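Local coordinates for synaptotagmin-4 (PDB 1W15), which takes part in the mobility of neuronal dense core vesicles through its interaction with KIF1A, and is represented here by its C2B domain, at residues 51-56 with 78-83. Residues are numbered along the deposited sequence; the frame is centred on the assembly and turned at random.
With CA (calcium ion), chain B.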
ATOM      1  N   SER A  51     -19.417   4.184 -15.642  1.00 50.22           N
ATOM      2  CA  SER A  51     -19.736   3.084 -14.770  1.00 48.43           C
ATOM      3  C   SER A  51     -19.393   3.484 -13.331  1.00 46.31           C
ATOM      4  O   SER A  51     -18.728   4.510 -13.100  1.00 45.66           O
ATOM      5  CB  SER A  51     -19.017   1.822 -15.240  1.00 47.74           C
ATOM      6  OG  SER A  51     -17.608   1.904 -14.974  1.00 53.28           O
ATOM      7  N   ASP A  52     -19.880   2.682 -12.385  1.00 43.51           N
ATOM      8  CA  ASP A  52     -19.605   2.830 -10.950  1.00 40.96           C
ATOM      9  C   ASP A  52     -18.900   1.566 -10.527  1.00 38.85           C
ATOM     10  O   ASP A  52     -19.565   0.667 -10.000  1.00 37.31           O
ATOM     11  CB  ASP A  52     -20.930   2.956 -10.197  1.00 39.85           C
ATOM     12  CG  ASP A  52     -21.748   4.116 -10.701  1.00 43.48           C
ATOM     13  OD1 ASP A  52     -21.236   5.242 -10.697  1.00 43.84           O
ATOM     14  OD2 ASP A  52     -22.897   3.998 -11.147  1.00 45.73           O
ATOM     15  N   PRO A  53     -17.590   1.449 -10.821  1.00 36.80           N
ATOM     16  CA  PRO A  53     -16.901   0.168 -10.641  1.00 36.70           C
ATOM     17  C   PRO A  53     -16.598  -0.273  -9.213  1.00 35.01           C
ATOM     18  O   PRO A  53     -16.302   0.554  -8.363  1.00 35.59           O
ATOM     19  CB  PRO A  53     -15.589   0.339 -11.427  1.00 36.12           C
ATOM     20  CG  PRO A  53     -15.360   1.872 -11.453  1.00 37.46           C
ATOM     21  CD  PRO A  53     -16.720   2.477 -11.429  1.00 36.29           C
ATOM     22  N   TYR A  54     -16.685  -1.573  -8.986  1.00 33.04           N
ATOM     23  CA  TYR A  54     -16.061  -2.214  -7.818  1.00 34.21           C
ATOM     24  C   TYR A  54     -15.447  -3.510  -8.318  1.00 34.51           C
ATOM     25  O   TYR A  54     -15.692  -3.923  -9.461  1.00 36.16           O
ATOM     26  CB  TYR A  54     -17.067  -2.493  -6.701  1.00 34.16           C
ATOM     27  CG  TYR A  54     -18.188  -3.457  -7.027  1.00 35.78           C
ATOM     28  CD1 TYR A  54     -19.287  -3.059  -7.808  1.00 34.25           C
ATOM     29  CD2 TYR A  54     -18.155  -4.761  -6.541  1.00 37.39           C
ATOM     30  CE1 TYR A  54     -20.332  -3.948  -8.088  1.00 36.88           C
ATOM     31  CE2 TYR A  54     -19.187  -5.687  -6.831  1.00 37.82           C
ATOM     32  CZ  TYR A  54     -20.238  -5.276  -7.603  1.00 38.03           C
ATOM     33  OH  TYR A  54     -21.223  -6.178  -7.862  1.00 36.52           O
ATOM     34  N   VAL A  55     -14.654  -4.162  -7.478  1.00 34.69           N
ATOM     35  CA  VAL A  55     -14.006  -5.368  -7.910  1.00 34.81           C
ATOM     36  C   VAL A  55     -14.300  -6.483  -6.921  1.00 36.13           C
ATOM     37  O   VAL A  55     -14.150  -6.322  -5.690  1.00 36.54           O
ATOM     38  CB  VAL A  55     -12.456  -5.157  -7.994  1.00 35.85           C
ATOM     39  CG1 VAL A  55     -11.763  -6.476  -8.410  1.00 33.86           C
ATOM     40  CG2 VAL A  55     -12.169  -4.020  -8.968  1.00 34.19           C
ATOM     41  N   LYS A  56     -14.689  -7.622  -7.468  1.00 35.84           N
ATOM     42  CA  LYS A  56     -14.918  -8.818  -6.693  1.00 36.46           C
ATOM     43  C   LYS A  56     -13.762  -9.753  -6.963  1.00 36.85           C
ATOM     44  O   LYS A  56     -13.322  -9.878  -8.115  1.00 36.91           O
ATOM     45  CB  LYS A  56     -16.212  -9.490  -7.189  1.00 37.39           C
ATOM     46  CG  LYS A  56     -16.535 -10.724  -6.402  1.00 39.86           C
ATOM     47  CD  LYS A  56     -18.001 -10.807  -6.192  1.00 48.99           C
ATOM     48  CE  LYS A  56     -18.347 -12.063  -5.449  1.00 48.33           C
ATOM     49  NZ  LYS A  56     -19.791 -12.235  -5.575  1.00 45.36           N
ATOM     50  N   PRO A  78     -14.257   6.058 -15.461  1.00 60.19           N
ATOM     51  CA  PRO A  78     -13.556   5.008 -16.239  1.00 58.63           C
ATOM     52  C   PRO A  78     -12.184   4.647 -15.623  1.00 56.59           C
ATOM     53  O   PRO A  78     -11.483   3.785 -16.155  1.00 53.75           O
ATOM     54  CB  PRO A  78     -13.362   5.672 -17.618  1.00 58.82           C
ATOM     55  CG  PRO A  78     -13.168   7.189 -17.287  1.00 59.42           C
ATOM     56  CD  PRO A  78     -13.949   7.416 -15.989  1.00 60.23           C
ATOM     57  N   ASN A  79     -11.817   5.358 -14.543  1.00 55.96           N
ATOM     58  CA  ASN A  79     -10.564   5.143 -13.758  1.00 55.18           C
ATOM     59  C   ASN A  79     -10.775   5.377 -12.233  1.00 53.73           C
ATOM     60  O   ASN A  79     -11.266   6.437 -11.789  1.00 54.31           O
ATOM     61  CB  ASN A  79      -9.359   5.969 -14.295  1.00 55.35           C
ATOM     62  CG  ASN A  79      -9.547   6.429 -15.756  1.00 57.40           C
ATOM     63  OD1 ASN A  79      -8.916   5.909 -16.723  1.00 54.13           O
ATOM     64  ND2 ASN A  79     -10.456   7.407 -15.927  1.00 60.46           N
ATOM     65  N   ALA A  80     -10.338   4.411 -11.442  1.00 50.68           N
ATOM     66  CA  ALA A  80     -10.781   4.266 -10.065  1.00 48.10           C
ATOM     67  C   ALA A  80      -9.606   3.758  -9.271  1.00 46.75           C
ATOM     68  O   ALA A  80      -8.984   2.785  -9.700  1.00 45.92           O
ATOM     69  CB  ALA A  80     -11.921   3.230 -10.019  1.00 48.50           C
ATOM     70  N   VAL A  81      -9.270   4.424  -8.163  1.00 44.09           N
ATOM     71  CA  VAL A  81      -8.259   3.946  -7.234  1.00 43.18           C
ATOM     72  C   VAL A  81      -9.007   3.187  -6.129  1.00 42.81           C
ATOM     73  O   VAL A  81      -9.899   3.755  -5.468  1.00 42.54           O
ATOM     74  CB  VAL A  81      -7.447   5.115  -6.663  1.00 43.04           C
ATOM     75  CG1 VAL A  81      -6.360   4.621  -5.723  1.00 41.71           C
ATOM     76  CG2 VAL A  81      -6.807   5.925  -7.805  1.00 43.10           C
ATOM     77  N   PHE A  82      -8.721   1.892  -5.977  1.00 40.05           N
ATOM     78  CA  PHE A  82      -9.397   1.090  -4.946  1.00 39.10           C
ATOM     79  C   PHE A  82      -8.508   0.956  -3.710  1.00 39.32           C
ATOM     80  O   PHE A  82      -9.000   1.130  -2.606  1.00 39.87           O
ATOM     81  CB  PHE A  82      -9.750  -0.302  -5.465  1.00 38.36           C
ATOM     82  CG  PHE A  82     -10.722  -0.270  -6.592  1.00 40.39           C
ATOM     83  CD1 PHE A  82     -12.072  -0.013  -6.358  1.00 40.04           C
ATOM     84  CD2 PHE A  82     -10.283  -0.474  -7.903  1.00 40.12           C
ATOM     85  CE1 PHE A  82     -12.983   0.030  -7.426  1.00 39.44           C
ATOM     86  CE2 PHE A  82     -11.207  -0.414  -8.989  1.00 41.57           C
ATOM     87  CZ  PHE A  82     -12.538  -0.151  -8.745  1.00 38.41           C
ATOM     88  N   ASN A  83      -7.235   0.614  -3.911  1.00 37.14           N
ATOM     89  CA  ASN A  83      -6.262   0.379  -2.824  1.00 38.17           C
ATOM     90  C   ASN A  83      -6.815  -0.518  -1.718  1.00 38.50           C
ATOM     91  O   ASN A  83      -6.915  -0.081  -0.539  1.00 40.57           O
ATOM     92  CB  ASN A  83      -5.786   1.701  -2.207  1.00 38.47           C
ATOM     93  CG  ASN A  83      -4.913   2.511  -3.153  1.00 41.13           C
ATOM     94  OD1 ASN A  83      -4.384   1.964  -4.121  1.00 41.18           O
ATOM     95  ND2 ASN A  83      -4.769   3.829  -2.880  1.00 40.23           N
TER
HETATM   96 CA    CA B1001     -23.801   2.199 -12.615  1.00 70.74          CA
HETATM   97  O   HOH W   1     -25.598   3.896 -13.816  1.00 73.34           O
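Pro53 and Val55 face Ala80 and Phe82 across the interior of the C2 beta-sandwich, on strands 53-56 and 80-83 that run in roughly the same direction, their axes 35° apart and 8.6 Å at closest approach. Pro53 lies nearest Ala80 and Tyr54 nearest Phe82 along the backbones, and the join is made by apolar packing. Phe82 CG stands anti to its own carbonyl carbon (chi1 -63°), and the ring reaches across to the opposing strand. Over one face sits Val55 CG2, 4.1 Å from the centroid of the Phe82 ring and 24° off its normal, a CH-pi contact displaced toward the rim at CE2. The ring edge meets the backbone: Phe82 CE1 lies 3.5 Å from Pro53 O, which is close to the ring plane. Pro53 also touches with its own ring, CB at 4.1 Å from Phe82 CZ and CG at 4.0 Å from Ala80 CB. A leucine in place of Phe82 has no flat face, and would probably leave Val55 CG2 without its CH-pi partner and open a gap beside Pro53 O. Just before strand 53-56, Asp52 OD2 binds the calcium ion at 2.5 Å, together with Asp106, Ser107, Glu108 and a water. Strands 53-61 and 80-89 belong to different four-stranded sheets, which the contact joins near the end where this ion sits in the crystal; Val104 of strand 98-106 touches Val55 within the first sheet, and Val36 of strand 31-40, in the second, packs on both Val55 and Phe82.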